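Local coordinates for matrix protein VP40 (Lake Victoria marburgvirus, PDB 5B0V) that forms the matrix of the virus particle, drives its assembly and budding at the host plasma membrane, and takes part in blocking host interferon signalling, at residues 114-118 with 149-153; 215-219 with 287-291; 246-251 with 300-305. All coordinates share one frame; numbering follows the deposited sequence.

Contact 1: residues 114-118 with 149-153; sequences VAALL and LRMLR
L117 and L152 both set CG opposite the carbonyl carbon and beside the backbone N (chi1 -81° and -61°), and with chi2 near 180° in each, their branched ends reach into the seam between helices 110-119 and 150-154. CB of L152 already points at the other helix, whereas L117 starts out along the flank and needs its long side chain to arrive. The two leucines cross at about a right angle, with L117 CD2 3.7 Å from L152 CD2. That same CD2 methyl of L152 also rests on A116 CB at 3.8 Å, so it is held between two consecutive residues of helix 110-119. Alanine suits position 116 because a single methyl gives the leucine a shallow surface to lie on and lets the backbones come close, with the CA atoms of L117 and L152 7.3 Å apart.

L117 divides its two methyls between different partners. CD1 meets L149 CD1 at 4.1 Å, again with the side chains crossed, while CD2 also reaches the CG of selenomethionine M151, whose selenium leads away from the seam. L149 stands at the N-cap of helix 150-154. Its O accepts the bond from R153 N (3.0 Å), and its N pairs with H147 ND1, which probably helps to set the turn.

The contact is wholly apolar and buried, and F75 of strand 72-83 covers both L117 and L149, while L183 of strand 176-187 also meets L117. Helix 110-119 also meets the second subunit: L118 packs on L118 of that subunit, and A116, besides carrying L152, touches its L63. The arrangement is two short helices packed on each other and on strands 72-83 and 176-187 of the VP40 N-terminal domain, with helix 110-119 forming part of the dimer interface.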
loop_
_atom_site.group_PDB
_atom_site.type_symbol
_atom_site.label_atom_id
_atom_site.label_comp_id
_atom_site.label_asym_id
_atom_site.label_seq_id
_atom_site.Cartn_x
_atom_site.Cartn_y
_atom_site.Cartn_z
ATOM N N VAL A 114 -6.518 -0.125 -0.389
ATOM C CA VAL A 114 -5.172 0.049 -0.894
ATOM C C VAL A 114 -4.149 -0.780 -0.104
ATOM O O VAL A 114 -3.233 -1.375 -0.680
ATOM C CB VAL A 114 -4.769 1.531 -0.893
ATOM C CG1 VAL A 114 -3.305 1.687 -1.313
ATOM C CG2 VAL A 114 -5.691 2.317 -1.819
ATOM N N ALA A 115 -4.307 -0.830 1.208
ATOM C CA ALA A 115 -3.393 -1.608 2.034
ATOM C C ALA A 115 -3.528 -3.083 1.707
ATOM O O ALA A 115 -2.533 -3.804 1.607
ATOM C CB ALA A 115 -3.682 -1.365 3.499
ATOM N N ALA A 116 -4.772 -3.514 1.525
ATOM C CA ALA A 116 -5.059 -4.901 1.220
ATOM C C ALA A 116 -4.424 -5.300 -0.120
ATOM O O ALA A 116 -3.937 -6.414 -0.295
ATOM C CB ALA A 116 -6.552 -5.120 1.197
ATOM N N LEU A 117 -4.436 -4.382 -1.071
ATOM C CA LEU A 117 -3.956 -4.687 -2.409
ATOM C C LEU A 117 -2.443 -4.769 -2.387
ATOM O O LEU A 117 -1.869 -5.742 -2.847
ATOM C CB LEU A 117 -4.458 -3.639 -3.419
ATOM C CG LEU A 117 -5.899 -3.842 -3.936
ATOM C CD1 LEU A 117 -6.363 -2.644 -4.742
ATOM C CD2 LEU A 117 -6.024 -5.114 -4.766
ATOM N N LEU A 118 -1.801 -3.773 -1.794
ATOM C CA LEU A 118 -0.344 -3.720 -1.776
ATOM C C LEU A 118 0.292 -4.696 -0.776
ATOM O O LEU A 118 1.480 -4.966 -0.872
ATOM C CB LEU A 118 0.117 -2.300 -1.480
ATOM C CG LEU A 118 -0.242 -1.266 -2.538
ATOM C CD1 LEU A 118 0.001 0.135 -2.015
ATOM C CD2 LEU A 118 0.556 -1.509 -3.807
ATOM N N LEU A 149 -14.212 -4.689 -5.498
ATOM C CA LEU A 149 -13.220 -5.289 -6.392
ATOM C C LEU A 149 -13.132 -6.800 -6.224
ATOM O O LEU A 149 -12.939 -7.321 -5.110
ATOM C CB LEU A 149 -11.836 -4.688 -6.149
ATOM C CG LEU A 149 -11.752 -3.168 -6.228
ATOM C CD1 LEU A 149 -10.367 -2.720 -5.816
ATOM C CD2 LEU A 149 -12.089 -2.650 -7.608
ATOM N N ARG A 150 -13.239 -7.498 -7.348
ATOM C CA ARG A 150 -13.266 -8.953 -7.304
ATOM C C ARG A 150 -11.997 -9.533 -6.649
ATOM O O ARG A 150 -12.088 -10.461 -5.849
ATOM C CB ARG A 150 -13.457 -9.544 -8.708
ATOM C CG ARG A 150 -13.696 -11.035 -8.659
ATOM C CD ARG A 150 -13.722 -11.695 -10.024
ATOM N NE ARG A 150 -13.393 -13.117 -9.891
ATOM C CZ ARG A 150 -14.242 -14.068 -9.505
ATOM N NH1 ARG A 150 -15.503 -13.778 -9.217
ATOM N NH2 ARG A 150 -13.827 -15.325 -9.385
HETATM N N MSE A 151 -10.832 -8.982 -6.982
HETATM C CA MSE A 151 -9.574 -9.500 -6.453
HETATM C C MSE A 151 -9.572 -9.619 -4.943
HETATM O O MSE A 151 -9.136 -10.627 -4.412
HETATM C CB MSE A 151 -8.434 -8.616 -6.926
HETATM C CG MSE A 151 -7.061 -9.080 -6.480
HETATM SE SE MSE A 151 -6.302 -10.456 -7.662
HETATM C CE MSE A 151 -6.878 -11.879 -6.498
ATOM N N LEU A 152 -10.073 -8.609 -4.230
ATOM C CA LEU A 152 -10.084 -8.651 -2.765
ATOM C C LEU A 152 -11.238 -9.452 -2.294
ATOM O O LEU A 152 -11.097 -10.211 -1.349
ATOM C CB LEU A 152 -10.201 -7.271 -2.165
ATOM C CG LEU A 152 -9.072 -6.293 -2.489
ATOM C CD1 LEU A 152 -9.370 -4.922 -1.912
ATOM C CD2 LEU A 152 -7.772 -6.806 -1.939
ATOM N N ARG A 153 -12.387 -9.292 -2.954
ATOM C CA ARG A 153 -13.611 -10.028 -2.575
ATOM C C ARG A 153 -13.470 -11.546 -2.665
ATOM O O ARG A 153 -13.686 -12.235 -1.691
ATOM C CB ARG A 153 -14.800 -9.589 -3.432
ATOM C CG ARG A 153 -16.154 -10.135 -2.953
ATOM C CD ARG A 153 -17.360 -9.749 -3.829
ATOM N NE ARG A 153 -17.221 -10.105 -5.253
ATOM C CZ ARG A 153 -17.052 -9.242 -6.259
ATOM N NH1 ARG A 153 -17.017 -7.931 -6.053
ATOM N NH2 ARG A 153 -16.914 -9.693 -7.498
#

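Contact 2: residues 215-219 with 287-291; sequences LPPIV and VYFQA
Between V287 and F289, which both press on I218, Y288 sends its ring the other way, and its OH is gripped by two groups, D191 OD1 and R262 NH1. Tyrosine suits the place because its ring packs among P189, A192 and V254 while the hydroxyl bonds to D191 and R262. Q290 likewise has its polar end engaged elsewhere, NE2 bonding to F75 O, and its backbone O is touched from across by L215 CD2 at 3.9 Å.

The contact itself is made of hydrocarbon, with I218 at its middle. Its two branches part company. CG1 lies beside the backbone N (chi1 -52°) and carries CD1 over one face of the F289 ring, 3.9 Å from the centroid and 23° off the normal, in a CH-pi contact shifted toward the CD1 rim. CG2 instead settles on V287 CG2 at 3.8 Å. A beta-branched residue with one longer arm can thus cover a valine and a phenylalanine at once. In F289, chi1 of 69° sets CG between the backbone N and the carbonyl carbon, and chi2 close to perpendicular then turns a face of the ring to I218 CD1. Farther along, L215 CD1 approaches F289 CE2 obliquely at 4.3 Å and also meets A291 CB. P216 and P217 keep the chain extended between the two apolar residues.

The segments run nearly antiparallel, yet their strands belong to different sheets. I218 pairs by backbone bonds with V209 of strand 205-210, whereas V287 and F289 pair with I263 and F261 of strand 260-264. I218, V287 and F289 therefore pack between two three-stranded antiparallel sheets, and L215 continues the contact from the chain leading into strand 218-219.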
loop_
_atom_site.group_PDB
_atom_site.type_symbol
_atom_site.label_atom_id
_atom_site.label_comp_id
_atom_site.label_asym_id
_atom_site.label_seq_id
_atom_site.Cartn_x
_atom_site.Cartn_y
_atom_site.Cartn_z
ATOM N N LEU A 215 -14.649 -7.542 -22.522
ATOM C CA LEU A 215 -14.698 -6.568 -21.446
ATOM C C LEU A 215 -16.116 -6.535 -20.871
ATOM O O LEU A 215 -17.102 -6.693 -21.600
ATOM C CB LEU A 215 -14.361 -5.192 -21.990
ATOM C CG LEU A 215 -12.980 -5.026 -22.604
ATOM C CD1 LEU A 215 -12.856 -3.693 -23.326
ATOM C CD2 LEU A 215 -11.904 -5.118 -21.548
ATOM N N PRO A 216 -16.246 -6.261 -19.565
ATOM C CA PRO A 216 -17.623 -6.197 -19.072
ATOM C C PRO A 216 -18.371 -5.022 -19.693
ATOM O O PRO A 216 -17.751 -4.047 -20.111
ATOM C CB PRO A 216 -17.453 -6.031 -17.568
ATOM C CG PRO A 216 -16.135 -5.328 -17.404
ATOM C CD PRO A 216 -15.280 -5.657 -18.613
ATOM N N PRO A 217 -19.703 -5.133 -19.796
ATOM C CA PRO A 217 -20.455 -4.039 -20.380
ATOM C C PRO A 217 -20.483 -2.800 -19.483
ATOM O O PRO A 217 -20.373 -2.887 -18.255
ATOM C CB PRO A 217 -21.862 -4.613 -20.578
ATOM C CG PRO A 217 -21.910 -5.890 -19.815
ATOM C CD PRO A 217 -20.585 -6.115 -19.145
ATOM N N ILE A 218 -20.608 -1.661 -20.140
ATOM C CA ILE A 218 -20.526 -0.362 -19.529
ATOM C C ILE A 218 -21.944 0.115 -19.323
ATOM O O ILE A 218 -22.626 0.446 -20.267
ATOM C CB ILE A 218 -19.829 0.616 -20.471
ATOM C CG1 ILE A 218 -18.488 0.008 -20.938
ATOM C CG2 ILE A 218 -19.681 1.980 -19.800
ATOM C CD1 ILE A 218 -17.826 0.633 -22.149
ATOM N N VAL A 219 -22.396 0.126 -18.085
ATOM C CA VAL A 219 -23.698 0.657 -17.765
ATOM C C VAL A 219 -23.727 2.156 -18.057
ATOM O O VAL A 219 -22.788 2.890 -17.772
ATOM C CB VAL A 219 -24.054 0.423 -16.297
ATOM C CG1 VAL A 219 -25.386 1.091 -15.954
ATOM C CG2 VAL A 219 -24.118 -1.069 -16.024
ATOM N N VAL A 287 -18.636 8.224 -19.837
ATOM C CA VAL A 287 -18.275 7.022 -19.082
ATOM C C VAL A 287 -16.864 6.582 -19.301
ATOM O O VAL A 287 -16.390 6.509 -20.399
ATOM C CB VAL A 287 -19.124 5.814 -19.414
ATOM C CG1 VAL A 287 -20.480 5.972 -18.798
ATOM C CG2 VAL A 287 -19.251 5.636 -20.902
ATOM N N TYR A 288 -16.206 6.259 -18.211
ATOM C CA TYR A 288 -14.866 5.773 -18.263
ATOM C C TYR A 288 -14.915 4.286 -18.098
ATOM O O TYR A 288 -15.799 3.758 -17.461
ATOM C CB TYR A 288 -14.033 6.415 -17.150
ATOM C CG TYR A 288 -13.712 7.845 -17.457
ATOM C CD1 TYR A 288 -14.612 8.839 -17.184
ATOM C CD2 TYR A 288 -12.532 8.189 -18.044
ATOM C CE1 TYR A 288 -14.336 10.152 -17.464
ATOM C CE2 TYR A 288 -12.247 9.502 -18.339
ATOM C CZ TYR A 288 -13.160 10.478 -18.055
ATOM O OH TYR A 288 -12.843 11.792 -18.329
ATOM N N PHE A 289 -13.966 3.602 -18.692
ATOM C CA PHE A 289 -13.873 2.179 -18.495
ATOM C C PHE A 289 -12.411 1.769 -18.644
ATOM O O PHE A 289 -11.570 2.537 -19.116
ATOM C CB PHE A 289 -14.812 1.424 -19.475
ATOM C CG PHE A 289 -14.390 1.481 -20.925
ATOM C CD1 PHE A 289 -14.771 2.543 -21.733
ATOM C CD2 PHE A 289 -13.645 0.471 -21.478
ATOM C CE1 PHE A 289 -14.402 2.601 -23.067
ATOM C CE2 PHE A 289 -13.271 0.520 -22.800
ATOM C CZ PHE A 289 -13.643 1.581 -23.595
ATOM N N GLN A 290 -12.118 0.561 -18.217
ATOM C CA GLN A 290 -10.759 0.084 -18.203
ATOM C C GLN A 290 -10.549 -0.948 -19.278
ATOM O O GLN A 290 -11.382 -1.844 -19.456
ATOM C CB GLN A 290 -10.460 -0.596 -16.885
ATOM C CG GLN A 290 -10.755 0.211 -15.652
ATOM C CD GLN A 290 -10.087 -0.437 -14.481
ATOM O OE1 GLN A 290 -10.631 -1.375 -13.894
ATOM N NE2 GLN A 290 -8.851 0.002 -14.179
ATOM N N ALA A 291 -9.425 -0.815 -19.977
ATOM C CA ALA A 291 -8.936 -1.840 -20.882
ATOM C C ALA A 291 -7.425 -1.825 -20.808
ATOM O O ALA A 291 -6.858 -0.834 -20.377
ATOM C CB ALA A 291 -9.383 -1.562 -22.286
#

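Contact 3: residues 246-251 with 300-305; sequences LHQLRV and FNNRQV
R303 reaches across to L246 and L249 and binds their carbonyl oxygens with its guanidinium group. NH1 donates to L246 O at 3.0 Å, arriving in the carbonyl plane on a lone pair, though the oxygen lies 31° out of the guanidinium plane. NH1 and NH2 together straddle L249 O through two weak bonds, 2.7 Å and 2.8 Å long, and L249 CB lies over one face of the group. Arginine suits this place because its fan of N-H groups can collect carbonyls from a turn whose 246-248 backbone is helical in angle but lacks the regular bonds.

Apolar contacts lie alongside. L246, with CG opposite its backbone N (chi1 179°), slides past R303 the other way, CG against R303 CB, and its CD2 reaches V305 CG2 at 3.8 Å. At the other end V251 CG1 sits over one face of the F300 ring, 4.0 Å from the centroid and 28° off the normal. CG2 of the same valine lies by R303 NH2 at 4.0 Å.

What positions these groups lies one shell out. The arginine chain is extended from CG to NE, and NE donates a weak bond back to F300 O. N302, at the centre of an inverse gamma turn, bends the chain ahead of R303. F300 is held by F295 and, edge-to-face, by F261, and V305 by L239 and I242 of helix 237-243. The arrangement is an arginine side chain bonded to two backbone carbonyls of a loop, tying the chain after helix 237-243 to the start of strand 304-309 in the C-terminal domain.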
loop_
_atom_site.group_PDB
_atom_site.type_symbol
_atom_site.label_atom_id
_atom_site.label_comp_id
_atom_site.label_asym_id
_atom_site.label_seq_id
_atom_site.Cartn_x
_atom_site.Cartn_y
_atom_site.Cartn_z
ATOM N N LEU A 246 -25.453 3.437 -31.436
ATOM C CA LEU A 246 -24.422 2.589 -30.841
ATOM C C LEU A 246 -23.115 2.637 -31.592
ATOM O O LEU A 246 -22.051 2.640 -31.022
ATOM C CB LEU A 246 -24.915 1.149 -30.836
ATOM C CG LEU A 246 -23.966 0.101 -30.278
ATOM C CD1 LEU A 246 -23.615 0.346 -28.811
ATOM C CD2 LEU A 246 -24.627 -1.263 -30.449
ATOM N N HIS A 247 -23.225 2.663 -32.900
ATOM C CA HIS A 247 -22.108 2.573 -33.821
ATOM C C HIS A 247 -21.456 3.903 -34.083
ATOM O O HIS A 247 -20.441 3.969 -34.759
ATOM C CB HIS A 247 -22.662 2.098 -35.173
ATOM C CG HIS A 247 -23.674 3.046 -35.772
ATOM N ND1 HIS A 247 -24.989 3.098 -35.352
ATOM C CD2 HIS A 247 -23.548 4.001 -36.728
ATOM C CE1 HIS A 247 -25.629 4.031 -36.034
ATOM N NE2 HIS A 247 -24.779 4.595 -36.873
ATOM N N GLN A 248 -22.071 4.980 -33.599
ATOM C CA GLN A 248 -21.474 6.316 -33.728
ATOM C C GLN A 248 -20.656 6.705 -32.497
ATOM O O GLN A 248 -19.917 7.684 -32.526
ATOM C CB GLN A 248 -22.533 7.378 -33.945
ATOM C CG GLN A 248 -23.340 7.209 -35.206
ATOM C CD GLN A 248 -24.735 7.760 -34.996
ATOM O OE1 GLN A 248 -25.740 7.053 -35.209
ATOM N NE2 GLN A 248 -24.813 9.013 -34.511
ATOM N N LEU A 249 -20.798 5.950 -31.414
ATOM C CA LEU A 249 -20.085 6.284 -30.216
ATOM C C LEU A 249 -18.602 6.169 -30.503
ATOM O O LEU A 249 -18.203 5.214 -31.158
ATOM C CB LEU A 249 -20.502 5.358 -29.087
ATOM C CG LEU A 249 -21.948 5.532 -28.608
ATOM C CD1 LEU A 249 -22.233 4.577 -27.455
ATOM C CD2 LEU A 249 -22.222 6.975 -28.211
ATOM N N ARG A 250 -17.814 7.144 -30.034
ATOM C CA ARG A 250 -16.347 7.128 -30.179
ATOM C C ARG A 250 -15.615 6.870 -28.868
ATOM O O ARG A 250 -15.719 7.646 -27.910
ATOM C CB ARG A 250 -15.838 8.446 -30.730
ATOM C CG ARG A 250 -16.217 8.638 -32.172
ATOM C CD ARG A 250 -15.714 9.981 -32.658
ATOM N NE ARG A 250 -16.394 10.334 -33.897
ATOM C CZ ARG A 250 -16.165 11.446 -34.586
ATOM N NH1 ARG A 250 -15.244 12.310 -34.172
ATOM N NH2 ARG A 250 -16.842 11.688 -35.710
ATOM N N VAL A 251 -14.844 5.795 -28.850
ATOM C CA VAL A 251 -14.009 5.468 -27.708
ATOM C C VAL A 251 -12.659 6.182 -27.842
ATOM O O VAL A 251 -11.993 6.062 -28.846
ATOM C CB VAL A 251 -13.788 3.957 -27.637
ATOM C CG1 VAL A 251 -12.874 3.614 -26.493
ATOM C CG2 VAL A 251 -15.117 3.241 -27.489
ATOM N N PHE A 300 -12.622 -1.727 -30.737
ATOM C CA PHE A 300 -13.848 -1.422 -30.020
ATOM C C PHE A 300 -15.056 -1.319 -30.981
ATOM O O PHE A 300 -15.966 -0.495 -30.797
ATOM C CB PHE A 300 -13.669 -0.096 -29.302
ATOM C CG PHE A 300 -12.628 -0.116 -28.222
ATOM C CD1 PHE A 300 -12.741 -0.971 -27.133
ATOM C CD2 PHE A 300 -11.565 0.771 -28.246
ATOM C CE1 PHE A 300 -11.799 -0.973 -26.110
ATOM C CE2 PHE A 300 -10.631 0.786 -27.224
ATOM C CZ PHE A 300 -10.747 -0.092 -26.158
ATOM N N ASN A 301 -15.072 -2.131 -32.021
ATOM C CA ASN A 301 -16.101 -1.974 -33.055
ATOM C C ASN A 301 -17.222 -2.992 -32.986
ATOM O O ASN A 301 -18.288 -2.758 -33.531
ATOM C CB ASN A 301 -15.445 -1.986 -34.429
ATOM C CG ASN A 301 -14.573 -0.765 -34.649
ATOM O OD1 ASN A 301 -14.870 0.315 -34.132
ATOM N ND2 ASN A 301 -13.496 -0.926 -35.417
ATOM N N ASN A 302 -16.947 -4.118 -32.329
ATOM C CA ASN A 302 -17.914 -5.172 -32.118
ATOM C C ASN A 302 -18.729 -4.869 -30.864
ATOM O O ASN A 302 -18.495 -5.421 -29.770
ATOM C CB ASN A 302 -17.210 -6.514 -31.995
ATOM C CG ASN A 302 -18.168 -7.673 -31.742
ATOM O OD1 ASN A 302 -19.406 -7.559 -31.863
ATOM N ND2 ASN A 302 -17.594 -8.810 -31.383
ATOM N N ARG A 303 -19.717 -4.005 -31.058
ATOM C CA ARG A 303 -20.519 -3.471 -29.978
ATOM C C ARG A 303 -21.876 -4.129 -29.965
ATOM O O ARG A 303 -22.372 -4.578 -30.995
ATOM C CB ARG A 303 -20.719 -1.980 -30.186
ATOM C CG ARG A 303 -19.437 -1.222 -30.455
ATOM C CD ARG A 303 -19.721 0.235 -30.704
ATOM N NE ARG A 303 -18.466 0.955 -30.582
ATOM C CZ ARG A 303 -18.220 2.134 -31.122
ATOM N NH1 ARG A 303 -19.143 2.786 -31.802
ATOM N NH2 ARG A 303 -17.042 2.693 -30.936
ATOM N N GLN A 304 -22.490 -4.145 -28.794
ATOM C CA GLN A 304 -23.850 -4.649 -28.624
ATOM C C GLN A 304 -24.490 -3.957 -27.421
ATOM O O GLN A 304 -23.779 -3.564 -26.499
ATOM C CB GLN A 304 -23.800 -6.162 -28.415
ATOM C CG GLN A 304 -25.139 -6.843 -28.256
ATOM C CD GLN A 304 -24.951 -8.334 -28.139
ATOM O OE1 GLN A 304 -24.584 -8.814 -27.092
ATOM N NE2 GLN A 304 -25.155 -9.067 -29.221
ATOM N N VAL A 305 -25.818 -3.823 -27.437
ATOM C CA VAL A 305 -26.569 -3.295 -26.289
ATOM C C VAL A 305 -27.182 -4.394 -25.434
ATOM O O VAL A 305 -27.879 -5.279 -25.940
ATOM C CB VAL A 305 -27.741 -2.415 -26.718
ATOM C CG1 VAL A 305 -28.406 -1.807 -25.498
ATOM C CG2 VAL A 305 -27.263 -1.331 -27.652
#

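Overall arrangement
The apolar parts of contacts 2 and 3 run together: their centres lie 12 Å apart and they touch, F289 CZ meeting V251 CG1 at 3.6 Å and L215 CD1 meeting F300 CE1 at 4.0 Å. F289 is the joint, covered by I218 in one contact and meeting V251 and F300 of the other. The two also interlock along the chain, since their segments alternate. Contact 1 stands apart in the N-terminal domain, its centre about 19 Å from that of contact 2 and 31 Å from that of contact 3, which lies across the chain's centre. F75 nevertheless lies next to both contacts 1 and 2: L117 and L149 touch it, and its O accepts Q290 NE2.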